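Local coordinates for protein tumor necrosis factor receptor superfamily member 11B (Homo sapiens, PDB 3URF) that acts as a secreted decoy receptor for the cytokine RANKL, neutralizing its role in osteoclast formation and so restraining osteoclast activation, at residues 16-21 against 33-38; 22-27 against 51-56; 26-31 against 40-45; 47-52 against 60-65. All coordinates share one frame; numbering follows the deposited sequence.

Contact 1 of 4, residues 16-21 against 33-38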
loop_
_atom_site.group_PDB
_atom_site.type_symbol
_atom_site.label_atom_id
_atom_site.label_comp_id
_atom_site.label_asym_id
_atom_site.label_seq_id
_atom_site.Cartn_x
_atom_site.Cartn_y
_atom_site.Cartn_z
ATOM N N HIS B 16 44.722 -21.145 -24.915
ATOM C CA HIS B 16 43.726 -22.163 -25.254
ATOM C C HIS B 16 42.450 -22.116 -24.422
ATOM O O HIS B 16 42.172 -21.149 -23.714
ATOM C CB HIS B 16 44.327 -23.562 -25.094
ATOM C CG HIS B 16 45.027 -24.064 -26.313
ATOM N ND1 HIS B 16 45.286 -23.262 -27.403
ATOM C CD2 HIS B 16 45.518 -25.287 -26.619
ATOM C CE1 HIS B 16 45.911 -23.969 -28.328
ATOM N NE2 HIS B 16 46.063 -25.202 -27.878
ATOM N N GLN B 17 41.687 -23.201 -24.529
ATOM C CA GLN B 17 40.506 -23.436 -23.713
ATOM C C GLN B 17 40.794 -24.615 -22.798
ATOM O O GLN B 17 41.141 -25.702 -23.265
ATOM C CB GLN B 17 39.316 -23.775 -24.599
ATOM C CG GLN B 17 37.980 -23.393 -24.009
ATOM C CD GLN B 17 37.245 -22.420 -24.899
ATOM O OE1 GLN B 17 37.702 -22.114 -26.002
ATOM N NE2 GLN B 17 36.107 -21.921 -24.429
ATOM N N LEU B 18 40.646 -24.412 -21.495
ATOM C CA LEU B 18 41.123 -25.404 -20.542
ATOM C C LEU B 18 40.024 -26.181 -19.834
ATOM O O LEU B 18 38.873 -25.740 -19.764
ATOM C CB LEU B 18 42.036 -24.741 -19.512
ATOM C CG LEU B 18 43.291 -24.090 -20.096
ATOM C CD1 LEU B 18 43.932 -23.174 -19.066
ATOM C CD2 LEU B 18 44.273 -25.148 -20.597
ATOM N N LEU B 19 40.401 -27.350 -19.323
ATOM C CA LEU B 19 39.527 -28.156 -18.482
ATOM C C LEU B 19 39.795 -27.836 -17.015
ATOM O O LEU B 19 40.789 -28.277 -16.431
ATOM C CB LEU B 19 39.733 -29.651 -18.750
ATOM C CG LEU B 19 38.837 -30.288 -19.815
ATOM C CD1 LEU B 19 37.401 -30.464 -19.315
ATOM C CD2 LEU B 19 38.867 -29.464 -21.089
ATOM N N CYS B 20 38.901 -27.048 -16.432
ATOM C CA CYS B 20 39.013 -26.643 -15.046
ATOM C C CYS B 20 38.058 -27.473 -14.225
ATOM O O CYS B 20 37.033 -27.918 -14.723
ATOM C CB CYS B 20 38.634 -25.172 -14.901
ATOM S SG CYS B 20 39.494 -24.077 -16.041
ATOM N N ASP B 21 38.381 -27.668 -12.957
ATOM C CA ASP B 21 37.478 -28.353 -12.055
ATOM C C ASP B 21 36.325 -27.454 -11.661
ATOM O O ASP B 21 36.459 -26.228 -11.622
ATOM C CB ASP B 21 38.219 -28.800 -10.807
ATOM C CG ASP B 21 38.818 -30.170 -10.961
ATOM O OD1 ASP B 21 38.446 -30.868 -11.933
ATOM O OD2 ASP B 21 39.644 -30.552 -10.105
ATOM N N CYS B 33 40.889 -22.143 -13.042
ATOM C CA CYS B 33 42.111 -22.887 -13.320
ATOM C C CYS B 33 42.829 -22.257 -14.507
ATOM O O CYS B 33 42.221 -21.512 -15.280
ATOM C CB CYS B 33 41.795 -24.349 -13.621
ATOM S SG CYS B 33 41.304 -24.659 -15.325
ATOM N N THR B 34 44.117 -22.555 -14.658
ATOM C CA THR B 34 44.913 -21.901 -15.690
ATOM C C THR B 34 46.051 -22.754 -16.240
ATOM O O THR B 34 46.985 -22.215 -16.839
ATOM C CB THR B 34 45.562 -20.602 -15.161
ATOM O OG1 THR B 34 46.852 -20.905 -14.612
ATOM C CG2 THR B 34 44.695 -19.946 -14.096
ATOM N N ALA B 35 45.985 -24.069 -16.054
ATOM C CA ALA B 35 47.105 -24.938 -16.432
ATOM C C ALA B 35 48.286 -24.629 -15.531
ATOM O O ALA B 35 48.930 -23.593 -15.673
ATOM C CB ALA B 35 47.480 -24.752 -17.892
ATOM N N LYS B 36 48.558 -25.535 -14.601
ATOM C CA LYS B 36 49.467 -25.261 -13.491
ATOM C C LYS B 36 48.728 -24.504 -12.382
ATOM O O LYS B 36 49.202 -24.438 -11.251
ATOM C CB LYS B 36 50.719 -24.502 -13.950
ATOM C CG LYS B 36 51.641 -25.309 -14.875
ATOM C CD LYS B 36 52.888 -24.521 -15.290
ATOM C CE LYS B 36 53.814 -25.355 -16.182
ATOM N NZ LYS B 36 55.096 -24.668 -16.545
ATOM N N TRP B 37 47.563 -23.945 -12.698
ATOM C CA TRP B 37 46.691 -23.414 -11.649
ATOM C C TRP B 37 45.341 -24.090 -11.612
ATOM O O TRP B 37 44.632 -24.148 -12.607
ATOM C CB TRP B 37 46.511 -21.901 -11.747
ATOM C CG TRP B 37 47.722 -21.185 -11.333
ATOM C CD1 TRP B 37 48.298 -20.114 -11.950
ATOM C CD2 TRP B 37 48.559 -21.509 -10.217
ATOM N NE1 TRP B 37 49.440 -19.738 -11.277
ATOM C CE2 TRP B 37 49.623 -20.578 -10.211
ATOM C CE3 TRP B 37 48.509 -22.490 -9.219
ATOM C CZ2 TRP B 37 50.630 -20.601 -9.242
ATOM C CZ3 TRP B 37 49.511 -22.510 -8.260
ATOM C CH2 TRP B 37 50.558 -21.571 -8.280
ATOM N N LYS B 38 44.998 -24.588 -10.437
ATOM C CA LYS B 38 43.718 -25.233 -10.216
ATOM C C LYS B 38 42.580 -24.259 -9.933
ATOM O O LYS B 38 42.789 -23.068 -9.674
ATOM C CB LYS B 38 43.825 -26.200 -9.042
ATOM C CG LYS B 38 44.837 -25.777 -7.995
ATOM C CD LYS B 38 46.226 -26.289 -8.353
ATOM C CE LYS B 38 46.304 -27.803 -8.158
ATOM N NZ LYS B 38 45.051 -28.537 -8.568
#

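Contact 2 of 4, residues 22-27 against 51-56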
loop_
_atom_site.group_PDB
_atom_site.type_symbol
_atom_site.label_atom_id
_atom_site.label_comp_id
_atom_site.label_asym_id
_atom_site.label_seq_id
_atom_site.Cartn_x
_atom_site.Cartn_y
_atom_site.Cartn_z
ATOM N N LYS B 22 35.186 -28.073 -11.378
ATOM C CA LYS B 22 34.035 -27.344 -10.862
ATOM C C LYS B 22 34.140 -27.215 -9.346
ATOM O O LYS B 22 34.900 -27.941 -8.699
ATOM C CB LYS B 22 32.732 -28.043 -11.249
ATOM C CG LYS B 22 32.189 -27.627 -12.606
ATOM C CD LYS B 22 30.880 -28.329 -12.900
ATOM C CE LYS B 22 29.979 -27.466 -13.764
ATOM N NZ LYS B 22 28.561 -27.931 -13.733
ATOM N N CYS B 23 33.388 -26.279 -8.780
ATOM C CA CYS B 23 33.413 -26.089 -7.343
ATOM C C CYS B 23 32.334 -26.922 -6.685
ATOM O O CYS B 23 31.177 -26.945 -7.122
ATOM C CB CYS B 23 33.278 -24.612 -6.979
ATOM S SG CYS B 23 34.773 -23.626 -7.291
ATOM N N PRO B 24 32.721 -27.621 -5.623
ATOM C CA PRO B 24 31.838 -28.493 -4.847
ATOM C C PRO B 24 30.747 -27.720 -4.107
ATOM O O PRO B 24 30.911 -26.532 -3.766
ATOM C CB PRO B 24 32.777 -29.123 -3.813
ATOM C CG PRO B 24 34.173 -28.693 -4.188
ATOM C CD PRO B 24 34.047 -27.465 -5.008
ATOM N N PRO B 25 29.629 -28.404 -3.844
ATOM C CA PRO B 25 28.606 -27.851 -2.961
ATOM C C PRO B 25 29.308 -27.432 -1.677
ATOM O O PRO B 25 30.148 -28.179 -1.187
ATOM C CB PRO B 25 27.702 -29.052 -2.684
ATOM C CG PRO B 25 27.923 -29.980 -3.840
ATOM C CD PRO B 25 29.348 -29.795 -4.236
ATOM N N GLY B 26 28.995 -26.251 -1.157
ATOM C CA GLY B 26 29.596 -25.791 0.078
ATOM C C GLY B 26 30.643 -24.721 -0.143
ATOM O O GLY B 26 31.184 -24.144 0.808
ATOM N N THR B 27 30.931 -24.456 -1.408
ATOM C CA THR B 27 31.954 -23.491 -1.769
ATOM C C THR B 27 31.477 -22.554 -2.877
ATOM O O THR B 27 30.469 -22.821 -3.541
ATOM C CB THR B 27 33.241 -24.204 -2.258
ATOM O OG1 THR B 27 33.074 -24.644 -3.612
ATOM C CG2 THR B 27 33.570 -25.389 -1.370
ATOM N N ASP B 51 24.140 -26.100 -3.296
ATOM C CA ASP B 51 23.666 -27.484 -3.318
ATOM C C ASP B 51 24.590 -28.367 -4.104
ATOM O O ASP B 51 24.862 -29.505 -3.723
ATOM C CB ASP B 51 22.310 -27.611 -4.001
ATOM C CG ASP B 51 21.474 -26.382 -3.855
ATOM O OD1 ASP B 51 21.155 -26.027 -2.696
ATOM O OD2 ASP B 51 21.130 -25.780 -4.898
ATOM N N SER B 52 25.036 -27.851 -5.238
ATOM C CA SER B 52 25.661 -28.706 -6.226
ATOM C C SER B 52 26.969 -28.147 -6.753
ATOM O O SER B 52 27.368 -27.027 -6.428
ATOM C CB SER B 52 24.689 -28.923 -7.378
ATOM O OG SER B 52 24.219 -27.673 -7.846
ATOM N N TRP B 53 27.637 -28.957 -7.561
ATOM C CA TRP B 53 28.820 -28.513 -8.275
ATOM C C TRP B 53 28.440 -27.375 -9.187
ATOM O O TRP B 53 27.322 -27.323 -9.697
ATOM C CB TRP B 53 29.383 -29.658 -9.088
ATOM C CG TRP B 53 29.882 -30.732 -8.217
ATOM C CD1 TRP B 53 29.154 -31.745 -7.662
ATOM C CD2 TRP B 53 31.230 -30.907 -7.765
ATOM N NE1 TRP B 53 29.972 -32.551 -6.900
ATOM C CE2 TRP B 53 31.252 -32.055 -6.948
ATOM C CE3 TRP B 53 32.424 -30.212 -7.984
ATOM C CZ2 TRP B 53 32.415 -32.517 -6.346
ATOM C CZ3 TRP B 53 33.578 -30.673 -7.388
ATOM C CH2 TRP B 53 33.566 -31.812 -6.577
ATOM N N HIS B 54 29.365 -26.457 -9.400
ATOM C CA HIS B 54 28.999 -25.222 -10.061
ATOM C C HIS B 54 30.215 -24.364 -10.268
ATOM O O HIS B 54 31.339 -24.774 -9.967
ATOM C CB HIS B 54 28.047 -24.444 -9.170
ATOM C CG HIS B 54 28.709 -23.897 -7.947
ATOM N ND1 HIS B 54 29.128 -24.700 -6.906
ATOM C CD2 HIS B 54 29.060 -22.634 -7.616
ATOM C CE1 HIS B 54 29.694 -23.952 -5.979
ATOM N NE2 HIS B 54 29.669 -22.695 -6.386
ATOM N N THR B 55 29.959 -23.141 -10.722
ATOM C CA THR B 55 30.996 -22.263 -11.241
ATOM C C THR B 55 30.787 -20.803 -10.861
ATOM O O THR B 55 31.595 -19.949 -11.229
ATOM C CB THR B 55 31.033 -22.322 -12.787
ATOM O OG1 THR B 55 29.735 -21.986 -13.310
ATOM C CG2 THR B 55 31.456 -23.717 -13.275
ATOM N N SER B 56 29.706 -20.498 -10.152
ATOM C CA SER B 56 29.438 -19.106 -9.815
ATOM C C SER B 56 30.438 -18.600 -8.781
ATOM O O SER B 56 30.875 -19.348 -7.902
ATOM C CB SER B 56 28.007 -18.912 -9.316
ATOM O OG SER B 56 27.818 -19.558 -8.072
#

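Contact 3 of 4, residues 26-31 against 40-45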
loop_
_atom_site.group_PDB
_atom_site.type_symbol
_atom_site.label_atom_id
_atom_site.label_comp_id
_atom_site.label_asym_id
_atom_site.label_seq_id
_atom_site.Cartn_x
_atom_site.Cartn_y
_atom_site.Cartn_z
ATOM N N GLY B 26 28.995 -26.251 -1.157
ATOM C CA GLY B 26 29.596 -25.791 0.078
ATOM C C GLY B 26 30.643 -24.721 -0.143
ATOM O O GLY B 26 31.184 -24.144 0.808
ATOM N N THR B 27 30.931 -24.456 -1.408
ATOM C CA THR B 27 31.954 -23.491 -1.769
ATOM C C THR B 27 31.477 -22.554 -2.877
ATOM O O THR B 27 30.469 -22.821 -3.541
ATOM C CB THR B 27 33.241 -24.204 -2.258
ATOM O OG1 THR B 27 33.074 -24.644 -3.612
ATOM C CG2 THR B 27 33.570 -25.389 -1.370
ATOM N N TYR B 28 32.200 -21.451 -3.057
ATOM C CA TYR B 28 32.050 -20.620 -4.241
ATOM C C TYR B 28 33.367 -20.625 -5.018
ATOM O O TYR B 28 34.374 -21.158 -4.541
ATOM C CB TYR B 28 31.619 -19.196 -3.887
ATOM C CG TYR B 28 32.677 -18.331 -3.220
ATOM C CD1 TYR B 28 32.905 -18.398 -1.842
ATOM C CD2 TYR B 28 33.421 -17.423 -3.964
ATOM C CE1 TYR B 28 33.860 -17.601 -1.234
ATOM C CE2 TYR B 28 34.381 -16.623 -3.368
ATOM C CZ TYR B 28 34.601 -16.716 -2.009
ATOM O OH TYR B 28 35.563 -15.916 -1.434
ATOM N N LEU B 29 33.362 -20.043 -6.214
ATOM C CA LEU B 29 34.558 -20.031 -7.044
ATOM C C LEU B 29 35.368 -18.752 -6.896
ATOM O O LEU B 29 34.881 -17.661 -7.207
ATOM C CB LEU B 29 34.189 -20.223 -8.506
ATOM C CG LEU B 29 35.384 -20.241 -9.463
ATOM C CD1 LEU B 29 35.045 -21.054 -10.690
ATOM C CD2 LEU B 29 35.843 -18.831 -9.851
ATOM N N LYS B 30 36.613 -18.884 -6.450
ATOM C CA LYS B 30 37.475 -17.715 -6.322
ATOM C C LYS B 30 38.383 -17.479 -7.534
ATOM O O LYS B 30 38.493 -16.348 -8.008
ATOM C CB LYS B 30 38.283 -17.748 -5.022
ATOM C CG LYS B 30 39.074 -16.466 -4.788
ATOM C CD LYS B 30 38.182 -15.232 -4.965
ATOM C CE LYS B 30 38.963 -14.010 -5.466
ATOM N NZ LYS B 30 39.233 -14.022 -6.944
ATOM N N GLN B 31 39.026 -18.530 -8.042
ATOM C CA GLN B 31 39.902 -18.370 -9.203
ATOM C C GLN B 31 39.809 -19.527 -10.187
ATOM O O GLN B 31 39.900 -20.693 -9.799
ATOM C CB GLN B 31 41.358 -18.184 -8.768
ATOM C CG GLN B 31 42.068 -17.023 -9.457
ATOM C CD GLN B 31 41.616 -15.670 -8.925
ATOM O OE1 GLN B 31 42.048 -15.232 -7.853
ATOM N NE2 GLN B 31 40.735 -15.008 -9.666
ATOM N N VAL B 40 40.247 -22.517 -7.718
ATOM C CA VAL B 40 40.322 -22.126 -6.323
ATOM C C VAL B 40 38.910 -21.985 -5.793
ATOM O O VAL B 40 38.176 -21.092 -6.199
ATOM C CB VAL B 40 41.036 -20.786 -6.175
ATOM C CG1 VAL B 40 41.082 -20.380 -4.718
ATOM C CG2 VAL B 40 42.437 -20.878 -6.766
ATOM N N CYS B 41 38.525 -22.879 -4.897
ATOM C CA CYS B 41 37.170 -22.881 -4.374
ATOM C C CYS B 41 37.188 -22.584 -2.888
ATOM O O CYS B 41 37.780 -23.338 -2.109
ATOM C CB CYS B 41 36.493 -24.234 -4.631
ATOM S SG CYS B 41 36.274 -24.671 -6.384
ATOM N N ALA B 42 36.540 -21.487 -2.496
ATOM C CA ALA B 42 36.428 -21.116 -1.080
ATOM C C ALA B 42 35.110 -21.584 -0.486
ATOM O O ALA B 42 34.144 -21.791 -1.213
ATOM C CB ALA B 42 36.566 -19.622 -0.917
ATOM N N PRO B 43 35.059 -21.742 0.842
ATOM C CA PRO B 43 33.778 -22.096 1.460
ATOM C C PRO B 43 32.831 -20.901 1.425
ATOM O O PRO B 43 33.269 -19.744 1.357
ATOM C CB PRO B 43 34.154 -22.418 2.914
ATOM C CG PRO B 43 35.641 -22.487 2.950
ATOM C CD PRO B 43 36.133 -21.618 1.834
ATOM N N CYS B 44 31.539 -21.186 1.463
ATOM C CA CYS B 44 30.548 -20.137 1.498
ATOM C C CYS B 44 30.666 -19.395 2.823
ATOM O O CYS B 44 31.129 -19.954 3.807
ATOM C CB CYS B 44 29.158 -20.747 1.320
ATOM S SG CYS B 44 28.872 -21.471 -0.333
ATOM N N PRO B 45 30.290 -18.114 2.843
ATOM C CA PRO B 45 30.143 -17.342 4.090
ATOM C C PRO B 45 29.094 -17.903 5.064
ATOM O O PRO B 45 28.368 -18.853 4.746
ATOM C CB PRO B 45 29.715 -15.973 3.590
ATOM C CG PRO B 45 30.379 -15.866 2.240
ATOM C CD PRO B 45 30.342 -17.248 1.653
#

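Contact 4 of 4, residues 47-52 against 60-65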
loop_
_atom_site.group_PDB
_atom_site.type_symbol
_atom_site.label_atom_id
_atom_site.label_comp_id
_atom_site.label_asym_id
_atom_site.label_seq_id
_atom_site.Cartn_x
_atom_site.Cartn_y
_atom_site.Cartn_z
ATOM N N HIS B 47 26.101 -17.364 6.232
ATOM C CA HIS B 47 24.672 -17.631 6.045
ATOM C C HIS B 47 24.299 -18.096 4.652
ATOM O O HIS B 47 23.118 -18.228 4.337
ATOM C CB HIS B 47 23.807 -16.453 6.527
ATOM C CG HIS B 47 23.979 -16.161 7.985
ATOM N ND1 HIS B 47 23.320 -16.871 8.972
ATOM C CD2 HIS B 47 24.786 -15.279 8.629
ATOM C CE1 HIS B 47 23.693 -16.417 10.156
ATOM N NE2 HIS B 47 24.578 -15.450 9.978
ATOM N N TYR B 48 25.315 -18.379 3.840
ATOM C CA TYR B 48 25.107 -18.806 2.457
ATOM C C TYR B 48 25.371 -20.297 2.260
ATOM O O TYR B 48 25.771 -20.986 3.198
ATOM C CB TYR B 48 25.976 -17.975 1.526
ATOM C CG TYR B 48 25.627 -16.505 1.560
ATOM C CD1 TYR B 48 25.221 -15.838 0.407
ATOM C CD2 TYR B 48 25.687 -15.783 2.750
ATOM C CE1 TYR B 48 24.904 -14.494 0.436
ATOM C CE2 TYR B 48 25.370 -14.435 2.789
ATOM C CZ TYR B 48 24.978 -13.796 1.630
ATOM O OH TYR B 48 24.655 -12.458 1.655
ATOM N N TYR B 49 25.139 -20.789 1.043
ATOM C CA TYR B 49 25.242 -22.221 0.758
ATOM C C TYR B 49 25.318 -22.477 -0.748
ATOM O O TYR B 49 25.067 -21.567 -1.542
ATOM C CB TYR B 49 23.995 -22.922 1.262
ATOM C CG TYR B 49 22.800 -22.559 0.413
ATOM C CD1 TYR B 49 22.411 -23.363 -0.650
ATOM C CD2 TYR B 49 22.084 -21.385 0.653
ATOM C CE1 TYR B 49 21.327 -23.019 -1.436
ATOM C CE2 TYR B 49 21.003 -21.034 -0.120
ATOM C CZ TYR B 49 20.625 -21.851 -1.167
ATOM O OH TYR B 49 19.545 -21.498 -1.946
ATOM N N THR B 50 25.639 -23.724 -1.118
ATOM C CA THR B 50 25.501 -24.222 -2.497
ATOM C C THR B 50 25.187 -25.733 -2.558
ATOM O O THR B 50 25.877 -26.547 -1.941
ATOM C CB THR B 50 26.745 -23.922 -3.308
ATOM O OG1 THR B 50 27.901 -24.250 -2.534
ATOM C CG2 THR B 50 26.801 -22.458 -3.629
ATOM N N ASP B 51 24.140 -26.100 -3.296
ATOM C CA ASP B 51 23.666 -27.484 -3.318
ATOM C C ASP B 51 24.590 -28.367 -4.104
ATOM O O ASP B 51 24.862 -29.505 -3.723
ATOM C CB ASP B 51 22.310 -27.611 -4.001
ATOM C CG ASP B 51 21.474 -26.382 -3.855
ATOM O OD1 ASP B 51 21.155 -26.027 -2.696
ATOM O OD2 ASP B 51 21.130 -25.780 -4.898
ATOM N N SER B 52 25.036 -27.851 -5.238
ATOM C CA SER B 52 25.661 -28.706 -6.226
ATOM C C SER B 52 26.969 -28.147 -6.753
ATOM O O SER B 52 27.368 -27.027 -6.428
ATOM C CB SER B 52 24.689 -28.923 -7.378
ATOM O OG SER B 52 24.219 -27.673 -7.846
ATOM N N LEU B 60 24.747 -18.541 -2.240
ATOM C CA LEU B 60 23.335 -18.224 -2.044
ATOM C C LEU B 60 22.947 -17.979 -0.576
ATOM O O LEU B 60 23.391 -18.692 0.336
ATOM C CB LEU B 60 22.477 -19.336 -2.639
ATOM C CG LEU B 60 21.698 -19.019 -3.925
ATOM C CD1 LEU B 60 22.363 -17.919 -4.741
ATOM C CD2 LEU B 60 21.490 -20.281 -4.751
ATOM N N TYR B 61 22.110 -16.970 -0.354
ATOM C CA TYR B 61 21.654 -16.650 1.000
ATOM C C TYR B 61 20.560 -17.609 1.458
ATOM O O TYR B 61 19.642 -17.936 0.703
ATOM C CB TYR B 61 21.180 -15.205 1.078
ATOM C CG TYR B 61 20.766 -14.728 2.447
ATOM C CD1 TYR B 61 19.472 -14.281 2.685
ATOM C CD2 TYR B 61 21.669 -14.698 3.495
ATOM C CE1 TYR B 61 19.084 -13.836 3.931
ATOM C CE2 TYR B 61 21.290 -14.248 4.747
ATOM C CZ TYR B 61 19.995 -13.820 4.962
ATOM O OH TYR B 61 19.619 -13.371 6.211
ATOM N N CYS B 62 20.689 -18.081 2.692
ATOM C CA CYS B 62 19.716 -18.987 3.267
ATOM C C CYS B 62 18.427 -18.248 3.573
ATOM O O CYS B 62 18.430 -17.199 4.221
ATOM C CB CYS B 62 20.280 -19.647 4.518
ATOM S SG CYS B 62 21.665 -20.742 4.165
ATOM N N SER B 63 17.316 -18.806 3.117
ATOM C CA SER B 63 16.086 -18.042 3.037
ATOM C C SER B 63 14.912 -18.953 2.678
ATOM O O SER B 63 15.105 -20.011 2.081
ATOM C CB SER B 63 16.290 -16.945 1.987
ATOM O OG SER B 63 15.074 -16.405 1.532
ATOM N N PRO B 64 13.696 -18.579 3.098
ATOM C CA PRO B 64 13.470 -17.479 4.032
ATOM C C PRO B 64 13.326 -18.036 5.440
ATOM O O PRO B 64 13.487 -19.241 5.654
ATOM C CB PRO B 64 12.128 -16.907 3.568
ATOM C CG PRO B 64 11.396 -18.097 2.950
ATOM C CD PRO B 64 12.424 -19.168 2.632
ATOM N N VAL B 65 13.024 -17.150 6.379
ATOM C CA VAL B 65 12.707 -17.506 7.754
ATOM C C VAL B 65 11.445 -18.382 7.819
ATOM O O VAL B 65 10.573 -18.290 6.951
ATOM C CB VAL B 65 12.502 -16.220 8.568
ATOM C CG1 VAL B 65 12.000 -16.531 9.962
ATOM C CG2 VAL B 65 13.801 -15.405 8.612
#

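Contact 1 of 4, residues 16-21 against 33-38
Cys20, on strand 19-21, and Cys33, in the loop after strand 27-31, bring their CA atoms to 5.2 Å, while toward Leu18 and Thr34 the CA separation widens to 7.1 Å; no hydrogen bond crosses between the two segments. The tie is covalent instead. Cys20 SG and Cys33 SG form a disulfide of 2.0 Å, twisted to -63° about the S-S bond. Both CB atoms point at the opposing segment, but the sulfurs leave them differently: Cys20 SG stands opposite its own carbonyl carbon (chi1 -51°), whereas Cys33 SG sits between its backbone N and carbonyl carbon (chi1 83°). Together with the Cys23-Cys41 bond, this disulfide staples the first cysteine-rich repeat of the TNF receptor family, a small module without helices in which cystines largely take the place of a hydrophobic core. Leu18 flanks the bridge. Its CB lies 4.3 Å from Cys33 SG, and CD1 reaches further, resting on the backbone at 3.6 Å from Thr34 C and touching Ala35 CB at 4.1 Å. The 33-38 loop folds back on itself through the bond from Thr34 N to Trp37 O, and the CB of Thr34 points away from the 16-21 segment. Backbone bonding between Cys20 and His9 links strand 19-21 to strand 8-10, and the neighbouring Asp21 makes a salt bridge to Lys6.

Contact 2 of 4, residues 22-27 against 51-56
Cys23 and His54 form a single antiparallel, hydrogen-bonded beta bridge that joins the first cysteine-rich repeat to the second; Cys23 is also disulfide-bonded to Cys41. Both peptide N-H groups of the pair are used: Cys23 N donates to His54 O at 2.8 Å, nearly straight at 162°, and His54 N returns a more bent bond of 3.0 Å to Cys23 O. The imidazole is held from its own segment, where ND1 donates to Ser52 O at 3.0 Å with the acceptor about 30° out of the ring plane. Its CG sits between the backbone N and the carbonyl carbon (chi1 70°), which folds the ring back so that Cys23 CB lies over one face in a CH-pi contact. Pro24 O, at the start of a type II turn running to Thr27, is gripped twice: by Thr27 N across the turn, and by Thr27 OG1 at 2.9 Å, in the carbonyl plane and on a lone pair. Gly26 takes the turn position with positive phi, and its N-H is satisfied by Thr50 OG1, which also bonds Thr27 O. Beyond this polar network, apolar surfaces meet. Lys22 lays its CG beside Thr55 CG2. The Trp53 indole receives both prolines on one face, with Pro24 CA 3.7 Å from the centroid of the six-membered ring and Pro25 CD 3.9 Å from that of the five-membered ring.

Contact 3 of 4, residues 26-31 against 40-45
Tyr28 and Ala42 are a hydrogen-bonded pair of the antiparallel hairpin formed by strands 27-31 and 40-43, with Ala42 N donating to Tyr28 O at 3.0 Å. From Tyr28 CB the ring carbon CG sits between the backbone N and the carbonyl carbon (chi1 71°), which swings the ring over to the partner strand. CD1 then comes to 3.5 Å from Pro43 O, which lies at the ring edge, in its plane. CE1 approaches Ala42 CB at 3.4 Å, and CZ and OH continue past the same methyl. Further along, a classic beta bulge sets Lys30 and Gln31 both against Val40: Val40 O accepts from Lys30 N at 2.7 Å and from Gln31 N on a longer bond, while Val40 N donates to Gln31 O. At the other end Cys44 N donates to Gly26 O. No helix packs nearby; Leu29 and Cys41 share the opposite face of the hairpin from Tyr28, where Cys41 is disulfide-bonded to Cys23. The backbone of Leu29 pairs with Ser56, and Cys44, bonded to Cys59, leads into the second repeat toward strand 48-49.

Contact 4 of 4, residues 47-52 against 60-65
Tyr49 O accepts a hydrogen bond from Leu60 N at 3.1 Å, with an N-H...O angle of 157°. This bond ties the short hairpin of strands 48-49 and 60-61 in the second cysteine-rich repeat, where Tyr49 and Leu60 form the hydrogen-bonded pair and Tyr48 and Tyr61 the non-hydrogen-bonded one. The return bond from Tyr49 N to Leu60 O is weak, and the positions of both Leu60 O and His47 O, the acceptor for Cys62 N, are less certain. The aromatic groups divide between the two faces. On one, the Tyr49 ring lies across Leu60, with Leu60 CB 3.7 Å from the ring centroid in a CH-pi contact and Leu60 CD2 3.6 Å from Tyr49 OH. Cys62 SG, disulfide-bonded to Cys76, meets the same ring obliquely. On the other face Tyr48 and Tyr61 lie together, their planes at 59° and centroids 5.4 Å apart, while Tyr61 CA sits over the Tyr48 ring. Tyr61 CG is anti to the backbone N (chi1 -176°), which brings its ring obliquely across that of Tyr48 and up to His47. Tyr48 OH is hydrogen-bonded to the backbone of another protein chain in the assembly, which also packs on His47 and Tyr61; this is consistent with a ligand-contacting surface. Tyr48 CE2 and Tyr61 CD2 approach to 3.8 Å, and on the Tyr61 ring the next carbon, CE2, lies 3.8 Å from His47 CB.

The four contacts follow the elongated receptor from its N-terminal end into the second repeat. Contact 1 closes the outer part of the first repeat, its centre about 17 Å from that of contact 2 and about 16 Å from that of contact 3. Contacts 2 and 3, with centres about 8 Å apart, share Gly26 and Thr27 and are joined by the Cys23-Cys41 disulfide. Contact 4 follows contact 3 in the sequence and shares Asp51 and Ser52 with contact 2; Thr50, in segment 47-52, links it to the 24-27 turn. Contact 2 couples the two repeats directly, so that disulfides, small hairpins and this bridge carry the helix-free chain from one repeat to the next, as in the elongated receptors of this family.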